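Local coordinates for Beta/alpha-amylase (Paenibacillus polymyxa, PDB 3VOC), which removes maltose units from the non-reducing ends of starch chains through this N-terminal beta-amylase domain of a larger precursor that also yields an alpha-amylase, at residues 366-377 with 402-413; 148-156 with 268-279. One frame throughout, in Å; residues are numbered along the deposited sequence.

Contact 1: residues 366-377 with 402-413; sequences GSGFQKIEEKIT and ELSGFKQYIISK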
loop_
_atom_site.group_PDB
_atom_site.type_symbol
_atom_site.label_atom_id
_atom_site.label_comp_id
_atom_site.label_asym_id
_atom_site.label_seq_id
_atom_site.Cartn_x
_atom_site.Cartn_y
_atom_site.Cartn_z
ATOM N N GLY A 366 22.516 -10.729 0.356
ATOM C CA GLY A 366 23.732 -10.264 1.017
ATOM C C GLY A 366 23.487 -9.265 2.140
ATOM O O GLY A 366 22.781 -9.557 3.121
ATOM N N SER A 367 24.067 -8.078 1.973
ATOM C CA SER A 367 23.968 -6.973 2.940
ATOM C C SER A 367 22.528 -6.546 3.218
ATOM O O SER A 367 22.219 -6.046 4.313
ATOM C CB SER A 367 24.747 -5.754 2.424
ATOM O OG SER A 367 26.125 -6.069 2.290
ATOM N N GLY A 368 21.655 -6.733 2.226
ATOM C CA GLY A 368 20.222 -6.450 2.380
ATOM C C GLY A 368 19.602 -7.148 3.579
ATOM O O GLY A 368 18.821 -6.542 4.320
ATOM N N PHE A 369 19.979 -8.412 3.794
ATOM C CA PHE A 369 19.467 -9.181 4.919
ATOM C C PHE A 369 19.929 -8.618 6.269
ATOM O O PHE A 369 19.183 -8.645 7.241
ATOM C CB PHE A 369 19.809 -10.684 4.778
ATOM C CG PHE A 369 19.130 -11.360 3.596
ATOM C CD1 PHE A 369 17.818 -11.049 3.257
ATOM C CD2 PHE A 369 19.798 -12.319 2.839
ATOM C CE1 PHE A 369 17.187 -11.667 2.166
ATOM C CE2 PHE A 369 19.167 -12.941 1.753
ATOM C CZ PHE A 369 17.868 -12.611 1.417
ATOM N N GLN A 370 21.156 -8.102 6.313
ATOM C CA GLN A 370 21.711 -7.514 7.541
ATOM C C GLN A 370 21.006 -6.200 7.852
ATOM O O GLN A 370 20.744 -5.888 9.015
ATOM C CB GLN A 370 23.225 -7.272 7.406
ATOM C CG GLN A 370 23.983 -8.396 6.710
ATOM C CD GLN A 370 25.443 -8.055 6.371
ATOM O OE1 GLN A 370 25.984 -7.038 6.810
ATOM N NE2 GLN A 370 26.081 -8.921 5.579
ATOM N N LYS A 371 20.698 -5.416 6.816
ATOM C CA LYS A 371 19.895 -4.214 7.023
ATOM C C LYS A 371 18.494 -4.537 7.535
ATOM O O LYS A 371 18.017 -3.892 8.463
ATOM C CB LYS A 371 19.835 -3.332 5.774
ATOM C CG LYS A 371 20.621 -2.027 5.936
ATOM C CD LYS A 371 19.876 -1.060 6.869
ATOM C CE LYS A 371 20.549 0.296 6.946
ATOM N NZ LYS A 371 21.830 0.276 7.731
ATOM N N ILE A 372 17.857 -5.553 6.949
ATOM C CA ILE A 372 16.533 -5.970 7.403
ATOM C C ILE A 372 16.625 -6.417 8.856
ATOM O O ILE A 372 15.788 -6.045 9.677
ATOM C CB ILE A 372 15.913 -7.105 6.528
ATOM C CG1 ILE A 372 15.625 -6.584 5.108
ATOM C CG2 ILE A 372 14.599 -7.607 7.155
ATOM C CD1 ILE A 372 15.574 -7.681 4.058
ATOM N N GLU A 373 17.648 -7.216 9.162
ATOM C CA GLU A 373 17.865 -7.697 10.522
ATOM C C GLU A 373 17.956 -6.544 11.521
ATOM O O GLU A 373 17.354 -6.607 12.589
ATOM C CB GLU A 373 19.138 -8.545 10.627
ATOM C CG GLU A 373 19.287 -9.192 12.011
ATOM C CD GLU A 373 20.679 -9.740 12.253
ATOM O OE1 GLU A 373 21.657 -9.073 11.860
ATOM O OE2 GLU A 373 20.788 -10.832 12.850
ATOM N N GLU A 374 18.713 -5.508 11.171
ATOM C CA GLU A 374 18.839 -4.317 12.028
ATOM C C GLU A 374 17.468 -3.691 12.319
ATOM O O GLU A 374 17.144 -3.392 13.472
ATOM C CB GLU A 374 19.814 -3.302 11.395
ATOM C CG GLU A 374 19.779 -1.890 12.003
ATOM C CD GLU A 374 20.106 -0.783 10.989
ATOM O OE1 GLU A 374 19.650 0.370 11.160
ATOM O OE2 GLU A 374 20.836 -1.063 10.019
ATOM N N LYS A 375 16.655 -3.522 11.277
ATOM C CA LYS A 375 15.362 -2.881 11.433
ATOM C C LYS A 375 14.398 -3.692 12.282
ATOM O O LYS A 375 13.819 -3.164 13.247
ATOM C CB LYS A 375 14.737 -2.531 10.060
ATOM C CG LYS A 375 15.608 -1.552 9.205
ATOM C CD LYS A 375 16.078 -0.347 10.025
ATOM C CE LYS A 375 16.753 0.726 9.128
ATOM N NZ LYS A 375 17.476 1.787 9.932
ATOM N N ILE A 376 14.238 -4.974 11.955
ATOM C CA ILE A 376 13.263 -5.804 12.686
ATOM C C ILE A 376 13.607 -5.943 14.178
ATOM O O ILE A 376 12.705 -6.035 14.999
ATOM C CB ILE A 376 12.984 -7.191 11.995
ATOM C CG1 ILE A 376 14.254 -8.048 11.898
ATOM C CG2 ILE A 376 12.372 -6.969 10.600
ATOM C CD1 ILE A 376 14.031 -9.426 11.239
ATOM N N THR A 377 14.902 -5.942 14.514
ATOM C CA THR A 377 15.340 -6.089 15.904
ATOM C C THR A 377 15.339 -4.757 16.673
ATOM O O THR A 377 15.070 -4.751 17.874
ATOM C CB THR A 377 16.751 -6.736 16.036
ATOM O OG1 THR A 377 17.704 -5.967 15.296
ATOM C CG2 THR A 377 16.751 -8.186 15.521
ATOM N N GLU A 402 20.673 -16.999 -2.079
ATOM C CA GLU A 402 20.237 -16.077 -1.025
ATOM C C GLU A 402 19.427 -16.730 0.097
ATOM O O GLU A 402 19.218 -16.120 1.155
ATOM C CB GLU A 402 19.445 -14.896 -1.621
ATOM C CG GLU A 402 20.227 -14.039 -2.630
ATOM C CD GLU A 402 21.585 -13.547 -2.090
ATOM O OE1 GLU A 402 21.713 -13.258 -0.877
ATOM O OE2 GLU A 402 22.538 -13.458 -2.891
ATOM N N LEU A 403 18.943 -17.950 -0.128
ATOM C CA LEU A 403 18.099 -18.584 0.875
ATOM C C LEU A 403 18.829 -18.745 2.199
ATOM O O LEU A 403 18.244 -18.557 3.260
ATOM C CB LEU A 403 17.545 -19.934 0.394
ATOM C CG LEU A 403 16.515 -20.628 1.298
ATOM C CD1 LEU A 403 15.460 -19.675 1.862
ATOM C CD2 LEU A 403 15.832 -21.734 0.499
ATOM N N SER A 404 20.106 -19.115 2.123
ATOM C CA SER A 404 20.904 -19.342 3.319
ATOM C C SER A 404 20.971 -18.083 4.207
ATOM O O SER A 404 20.679 -18.152 5.406
ATOM C CB SER A 404 22.308 -19.840 2.936
ATOM O OG SER A 404 23.055 -20.065 4.113
ATOM N N GLY A 405 21.340 -16.942 3.619
ATOM C CA GLY A 405 21.334 -15.647 4.336
ATOM C C GLY A 405 19.956 -15.242 4.865
ATOM O O GLY A 405 19.836 -14.753 5.997
ATOM N N PHE A 406 18.914 -15.431 4.057
ATOM C CA PHE A 406 17.565 -15.127 4.526
ATOM C C PHE A 406 17.274 -15.967 5.775
ATOM O O PHE A 406 16.797 -15.455 6.782
ATOM C CB PHE A 406 16.502 -15.367 3.433
ATOM C CG PHE A 406 15.090 -15.022 3.870
ATOM C CD1 PHE A 406 14.773 -13.726 4.295
ATOM C CD2 PHE A 406 14.084 -15.990 3.858
ATOM C CE1 PHE A 406 13.463 -13.390 4.706
ATOM C CE2 PHE A 406 12.757 -15.671 4.264
ATOM C CZ PHE A 406 12.454 -14.366 4.690
ATOM N N LYS A 407 17.611 -17.252 5.717
ATOM C CA LYS A 407 17.416 -18.124 6.866
ATOM C C LYS A 407 18.254 -17.705 8.080
ATOM O O LYS A 407 17.752 -17.661 9.200
ATOM C CB LYS A 407 17.703 -19.577 6.494
ATOM C CG LYS A 407 17.126 -20.578 7.486
ATOM C CD LYS A 407 17.599 -21.990 7.202
ATOM C CE LYS A 407 17.274 -22.877 8.370
ATOM N NZ LYS A 407 17.701 -24.232 8.021
ATOM N N GLN A 408 19.524 -17.395 7.863
ATOM C CA GLN A 408 20.431 -17.064 8.975
ATOM C C GLN A 408 20.090 -15.749 9.653
ATOM O O GLN A 408 20.188 -15.632 10.868
ATOM C CB GLN A 408 21.887 -17.035 8.498
ATOM C CG GLN A 408 22.373 -18.409 8.064
ATOM C CD GLN A 408 23.842 -18.642 8.325
ATOM O OE1 GLN A 408 24.346 -18.376 9.423
ATOM N NE2 GLN A 408 24.540 -19.162 7.321
ATOM N N TYR A 409 19.695 -14.758 8.870
ATOM C CA TYR A 409 19.454 -13.418 9.414
ATOM C C TYR A 409 18.028 -13.200 9.894
ATOM O O TYR A 409 17.795 -12.518 10.898
ATOM C CB TYR A 409 19.805 -12.368 8.366
ATOM C CG TYR A 409 21.288 -12.128 8.262
ATOM C CD1 TYR A 409 21.965 -11.423 9.263
ATOM C CD2 TYR A 409 22.016 -12.595 7.167
ATOM C CE1 TYR A 409 23.337 -11.190 9.190
ATOM C CE2 TYR A 409 23.399 -12.377 7.078
ATOM C CZ TYR A 409 24.046 -11.671 8.096
ATOM O OH TYR A 409 25.400 -11.433 8.020
ATOM N N ILE A 410 17.080 -13.777 9.165
ATOM C CA ILE A 410 15.674 -13.435 9.363
ATOM C C ILE A 410 14.832 -14.579 9.905
ATOM O O ILE A 410 14.171 -14.422 10.947
ATOM C CB ILE A 410 15.019 -12.881 8.061
ATOM C CG1 ILE A 410 15.886 -11.787 7.408
ATOM C CG2 ILE A 410 13.594 -12.393 8.344
ATOM C CD1 ILE A 410 16.233 -10.590 8.299
ATOM N N ILE A 411 14.821 -15.718 9.209
ATOM C CA ILE A 411 13.976 -16.835 9.652
ATOM C C ILE A 411 14.380 -17.274 11.059
ATOM O O ILE A 411 13.524 -17.629 11.867
ATOM C CB ILE A 411 13.997 -18.061 8.695
ATOM C CG1 ILE A 411 13.606 -17.671 7.275
ATOM C CG2 ILE A 411 13.072 -19.179 9.221
ATOM C CD1 ILE A 411 13.643 -18.832 6.299
ATOM N N SER A 412 15.680 -17.215 11.347
ATOM C CA SER A 412 16.235 -17.630 12.653
ATOM C C SER A 412 15.711 -16.822 13.844
ATOM O O SER A 412 15.858 -17.258 14.990
ATOM C CB SER A 412 17.763 -17.555 12.630
ATOM O OG SER A 412 18.171 -16.207 12.452
ATOM N N LYS A 413 15.107 -15.661 13.578
ATOM C CA LYS A 413 14.524 -14.835 14.635
ATOM C C LYS A 413 13.177 -15.351 15.128
ATOM O O LYS A 413 12.699 -14.931 16.189
ATOM C CB LYS A 413 14.381 -13.371 14.181
ATOM C CG LYS A 413 15.694 -12.697 13.770
ATOM C CD LYS A 413 16.709 -12.674 14.917
ATOM C CE LYS A 413 17.936 -11.830 14.563
ATOM N NZ LYS A 413 18.744 -12.463 13.464
#

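Contact 2: residues 148-156 with 268-279; sequences KSIIPKIYL and FDSVFGVRIGAK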
loop_
_atom_site.group_PDB
_atom_site.type_symbol
_atom_site.label_atom_id
_atom_site.label_comp_id
_atom_site.label_asym_id
_atom_site.label_seq_id
_atom_site.Cartn_x
_atom_site.Cartn_y
_atom_site.Cartn_z
ATOM N N LYS A 148 -9.995 -21.219 7.743
ATOM C CA LYS A 148 -9.675 -20.344 8.890
ATOM C C LYS A 148 -8.353 -20.711 9.591
ATOM O O LYS A 148 -7.530 -19.836 9.880
ATOM C CB LYS A 148 -10.863 -20.299 9.866
ATOM C CG LYS A 148 -10.545 -19.801 11.239
ATOM C CD LYS A 148 -11.705 -20.045 12.187
ATOM C CE LYS A 148 -11.322 -19.622 13.600
ATOM N NZ LYS A 148 -11.576 -18.184 13.796
ATOM N N SER A 149 -8.122 -22.005 9.814
ATOM C CA SER A 149 -6.929 -22.435 10.540
ATOM C C SER A 149 -5.593 -22.134 9.836
ATOM O O SER A 149 -4.550 -22.131 10.486
ATOM C CB SER A 149 -6.980 -23.924 10.848
ATOM O OG SER A 149 -6.702 -24.694 9.691
ATOM N N ILE A 150 -5.606 -21.904 8.531
ATOM C CA ILE A 150 -4.339 -21.607 7.850
ATOM C C ILE A 150 -4.077 -20.116 7.602
ATOM O O ILE A 150 -2.995 -19.750 7.129
ATOM C CB ILE A 150 -4.165 -22.416 6.542
ATOM C CG1 ILE A 150 -5.029 -21.830 5.418
ATOM C CG2 ILE A 150 -4.422 -23.930 6.809
ATOM C CD1 ILE A 150 -4.587 -22.244 4.016
ATOM N N ILE A 151 -5.059 -19.266 7.906
ATOM C CA ILE A 151 -4.936 -17.818 7.667
ATOM C C ILE A 151 -4.659 -17.103 8.996
ATOM O O ILE A 151 -5.548 -16.975 9.832
ATOM C CB ILE A 151 -6.188 -17.245 6.957
ATOM C CG1 ILE A 151 -6.369 -17.887 5.577
ATOM C CG2 ILE A 151 -6.103 -15.705 6.832
ATOM C CD1 ILE A 151 -7.662 -17.507 4.878
ATOM N N PRO A 152 -3.411 -16.653 9.206
ATOM C CA PRO A 152 -3.064 -16.038 10.489
ATOM C C PRO A 152 -3.216 -14.519 10.510
ATOM O O PRO A 152 -3.121 -13.907 11.574
ATOM C CB PRO A 152 -1.586 -16.387 10.635
ATOM C CG PRO A 152 -1.074 -16.379 9.218
ATOM C CD PRO A 152 -2.225 -16.843 8.348
ATOM N N LYS A 153 -3.455 -13.930 9.344
ATOM C CA LYS A 153 -3.418 -12.482 9.173
ATOM C C LYS A 153 -3.981 -12.190 7.794
ATOM O O LYS A 153 -3.846 -13.010 6.873
ATOM C CB LYS A 153 -1.968 -11.985 9.299
ATOM C CG LYS A 153 -1.799 -10.481 9.237
ATOM C CD LYS A 153 -0.590 -10.045 10.044
ATOM C CE LYS A 153 -0.773 -8.586 10.523
ATOM N NZ LYS A 153 0.244 -8.168 11.524
ATOM N N ILE A 154 -4.639 -11.046 7.644
ATOM C CA ILE A 154 -5.168 -10.630 6.332
ATOM C C ILE A 154 -4.704 -9.213 6.017
ATOM O O ILE A 154 -4.733 -8.362 6.905
ATOM C CB ILE A 154 -6.724 -10.678 6.306
ATOM C CG1 ILE A 154 -7.212 -12.114 6.593
ATOM C CG2 ILE A 154 -7.263 -10.160 4.958
ATOM C CD1 ILE A 154 -8.719 -12.264 6.881
ATOM N N TYR A 155 -4.288 -8.967 4.766
ATOM C CA TYR A 155 -3.911 -7.610 4.345
ATOM C C TYR A 155 -4.985 -6.970 3.476
ATOM O O TYR A 155 -5.669 -7.657 2.700
ATOM C CB TYR A 155 -2.546 -7.583 3.613
ATOM C CG TYR A 155 -1.350 -7.875 4.525
ATOM C CD1 TYR A 155 -1.277 -7.337 5.819
ATOM C CD2 TYR A 155 -0.292 -8.685 4.096
ATOM C CE1 TYR A 155 -0.186 -7.620 6.676
ATOM C CE2 TYR A 155 0.804 -8.961 4.934
ATOM C CZ TYR A 155 0.855 -8.424 6.222
ATOM O OH TYR A 155 1.934 -8.700 7.066
ATOM N N LEU A 156 -5.124 -5.647 3.604
ATOM C CA LEU A 156 -5.991 -4.880 2.723
ATOM C C LEU A 156 -5.111 -4.099 1.770
ATOM O O LEU A 156 -3.951 -3.808 2.103
ATOM C CB LEU A 156 -6.833 -3.898 3.531
ATOM C CG LEU A 156 -7.644 -4.505 4.672
ATOM C CD1 LEU A 156 -8.471 -3.415 5.333
ATOM C CD2 LEU A 156 -8.520 -5.694 4.209
ATOM N N PHE A 268 -14.578 -9.927 8.733
ATOM C CA PHE A 268 -13.536 -10.902 9.077
ATOM C C PHE A 268 -13.470 -11.263 10.543
ATOM O O PHE A 268 -13.021 -12.360 10.875
ATOM C CB PHE A 268 -12.135 -10.428 8.638
ATOM C CG PHE A 268 -11.989 -10.201 7.156
ATOM C CD1 PHE A 268 -12.768 -10.917 6.230
ATOM C CD2 PHE A 268 -11.040 -9.296 6.680
ATOM C CE1 PHE A 268 -12.630 -10.705 4.851
ATOM C CE2 PHE A 268 -10.876 -9.084 5.300
ATOM C CZ PHE A 268 -11.669 -9.781 4.385
ATOM N N ASP A 269 -13.864 -10.343 11.423
ATOM C CA ASP A 269 -13.596 -10.537 12.851
ATOM C C ASP A 269 -14.332 -11.720 13.454
ATOM O O ASP A 269 -13.803 -12.366 14.346
ATOM C CB ASP A 269 -13.868 -9.275 13.671
ATOM C CG ASP A 269 -12.778 -8.226 13.502
ATOM O OD1 ASP A 269 -11.827 -8.455 12.728
ATOM O OD2 ASP A 269 -12.897 -7.156 14.110
ATOM N N SER A 270 -15.533 -12.006 12.968
ATOM C CA SER A 270 -16.295 -13.158 13.488
ATOM C C SER A 270 -16.102 -14.442 12.662
ATOM O O SER A 270 -16.660 -15.480 12.987
ATOM C CB SER A 270 -17.776 -12.802 13.620
ATOM O OG SER A 270 -18.329 -12.572 12.341
ATOM N N VAL A 271 -15.299 -14.377 11.604
ATOM C CA VAL A 271 -15.048 -15.539 10.763
ATOM C C VAL A 271 -13.614 -15.995 10.992
ATOM O O VAL A 271 -13.365 -17.161 11.319
ATOM C CB VAL A 271 -15.315 -15.219 9.268
ATOM C CG1 VAL A 271 -14.888 -16.376 8.375
ATOM C CG2 VAL A 271 -16.818 -14.872 9.056
ATOM N N PHE A 272 -12.674 -15.064 10.848
ATOM C CA PHE A 272 -11.259 -15.352 11.050
ATOM C C PHE A 272 -10.761 -14.881 12.410
ATOM O O PHE A 272 -10.055 -15.614 13.089
ATOM C CB PHE A 272 -10.444 -14.725 9.923
ATOM C CG PHE A 272 -10.860 -15.205 8.561
ATOM C CD1 PHE A 272 -11.536 -14.355 7.687
ATOM C CD2 PHE A 272 -10.628 -16.528 8.181
ATOM C CE1 PHE A 272 -11.931 -14.802 6.426
ATOM C CE2 PHE A 272 -11.027 -16.990 6.927
ATOM C CZ PHE A 272 -11.674 -16.133 6.046
ATOM N N GLY A 273 -11.119 -13.659 12.795
ATOM C CA GLY A 273 -10.682 -13.106 14.077
ATOM C C GLY A 273 -9.170 -12.956 14.150
ATOM O O GLY A 273 -8.563 -13.172 15.203
ATOM N N VAL A 274 -8.556 -12.567 13.039
ATOM C CA VAL A 274 -7.104 -12.381 13.003
ATOM C C VAL A 274 -6.776 -10.896 12.843
ATOM O O VAL A 274 -7.666 -10.100 12.543
ATOM C CB VAL A 274 -6.468 -13.176 11.840
ATOM C CG1 VAL A 274 -6.567 -14.695 12.087
ATOM C CG2 VAL A 274 -7.104 -12.755 10.488
ATOM N N ARG A 275 -5.514 -10.522 13.060
ATOM C CA ARG A 275 -5.053 -9.149 12.762
ATOM C C ARG A 275 -5.234 -8.822 11.278
ATOM O O ARG A 275 -4.983 -9.668 10.411
ATOM C CB ARG A 275 -3.563 -8.965 13.118
ATOM C CG ARG A 275 -3.201 -9.117 14.603
ATOM C CD ARG A 275 -4.073 -8.240 15.495
ATOM N NE ARG A 275 -3.933 -6.826 15.155
ATOM C CZ ARG A 275 -4.730 -5.863 15.601
ATOM N NH1 ARG A 275 -5.746 -6.151 16.405
ATOM N NH2 ARG A 275 -4.530 -4.599 15.227
ATOM N N ILE A 276 -5.662 -7.592 11.003
ATOM C CA ILE A 276 -5.804 -7.099 9.643
ATOM C C ILE A 276 -4.790 -5.969 9.487
ATOM O O ILE A 276 -4.614 -5.138 10.397
ATOM C CB ILE A 276 -7.241 -6.573 9.392
ATOM C CG1 ILE A 276 -8.267 -7.670 9.720
ATOM C CG2 ILE A 276 -7.415 -6.063 7.939
ATOM C CD1 ILE A 276 -9.714 -7.168 9.870
ATOM N N GLY A 277 -4.116 -5.944 8.340
ATOM C CA GLY A 277 -3.124 -4.915 8.106
ATOM C C GLY A 277 -3.286 -4.169 6.793
ATOM O O GLY A 277 -4.032 -4.586 5.894
ATOM N N ALA A 278 -2.554 -3.072 6.673
ATOM C CA ALA A 278 -2.468 -2.334 5.419
ATOM C C ALA A 278 -1.065 -1.739 5.342
ATOM O O ALA A 278 -0.315 -1.769 6.325
ATOM C CB ALA A 278 -3.543 -1.240 5.332
ATOM N N LYS A 279 -0.715 -1.207 4.176
ATOM C CA LYS A 279 0.661 -0.809 3.898
ATOM C C LYS A 279 0.807 0.672 3.595
ATOM O O LYS A 279 0.025 1.253 2.830
ATOM C CB LYS A 279 1.216 -1.631 2.735
ATOM C CG LYS A 279 0.940 -3.143 2.877
ATOM C CD LYS A 279 1.530 -4.007 1.738
ATOM C CE LYS A 279 1.266 -5.504 2.011
ATOM N NZ LYS A 279 2.023 -6.433 1.094
HETATM O O HOH W 1 -3.699 -12.444 13.894
HETATM O O HOH W 2 -2.501 -1.381 1.915
#

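Contact 1: residues 366-377 with 402-413
Phe369 and Ile410 carry the apolar part of this helix pair. The Phe369 ring lies against the backbone of Glu402, Gly405 and Phe406: CB of Phe406 stands over its face, 4.0 Å from the centroid, and the two phenyl planes are inclined at 48°. Ile410 is a knob among Phe369, Ile372, Glu373 and Ile376, its CD1 reaching CG2 of Ile372 at 3.6 Å. Nearer the surface, CG of Gln370 makes a CH-pi contact over the face of the Tyr409 ring. The axes of these segments approach to 9.0 Å at 15°; these are the last two helices outside the (beta/alpha)8 barrel, with strand 383-386 between them in the chain and its Phe384 and Leu386 packed against Phe369, Ile372 and Phe406. Polar bonds lie on either side of this apolar part. Where both segments start, Gly366 N donates to Glu402 OE1 at 2.9 Å from above the carboxylate plane. Near the end of 402-413, Lys413 NZ forms a salt bridge to the anti lone pair of Glu373 OE2 at 2.7 Å and also donates to Tyr409 O. With CG anti to the backbone N (chi1 -173°), Glu373 sets its carboxylate upright to the Tyr409 ring, OE1 at the edge.

Contact 2: residues 148-156 with 268-279
Ile154 ties strand 153-156 to the end of helix 240-268 and the loop that leads into strand 275-279. Its CG1 lies beside the backbone N (chi1 -60°) and the chain then extends, carrying CD1 over the face of the Phe268 ring, 4.0 Å from the centroid. The same methyl meets Phe272 CD1 at 3.6 Å, while the side chains of Ile154 and Val274 cross at about a right angle, CG1 against CG2. Leu156 brings CG to CG2 of Ile276 at 3.6 Å. Tyr155, from the other face of the sheet, turns its ring edge to CA of Gly277. Lys148 is extended until a bend at chi4 (86°), which brings NZ above the carbonyl planes of Val271 and Phe272 to bond both oxygens. The strands are parallel: Ile154 N donates to Arg275 O, Gly277 N to Ile154 O at 2.9 Å, and Leu156 N to Gly277 O at 2.7 Å. Lys279, a substrate-binding residue by similarity, extends past Tyr155 to a salt bridge with Glu359, the probable proton acceptor. These neighbouring TIM-barrel strands are flanked by 73-79 and 318-321; helix 127-144 packs on Phe268, Phe272 and Leu156, and helix 240-268 on Leu156 and Ile276.

How the contacts relate
Contact 2 belongs to the buried barrel wall, whereas contact 1 is a partly buried pairing on the outer helical layer; their centres lie about 26 Å apart. They share no helix or strand, but both join consecutive elements of one kind in the same (beta/alpha)8 fold. Main-chain hydrogen bonds bind the strands of 148-156 and 268-279. Between 366-377 and 402-413 side chains do nearly all the work, with one salt bridge and one bond to a carboxylate added. The catalytic region lies nearer contact 2, through Lys279; the Ile372 side chain of contact 1 comes within about 4 Å of that of Asn360, a probable substrate-binding residue, but stays about 8 Å from that of Glu359.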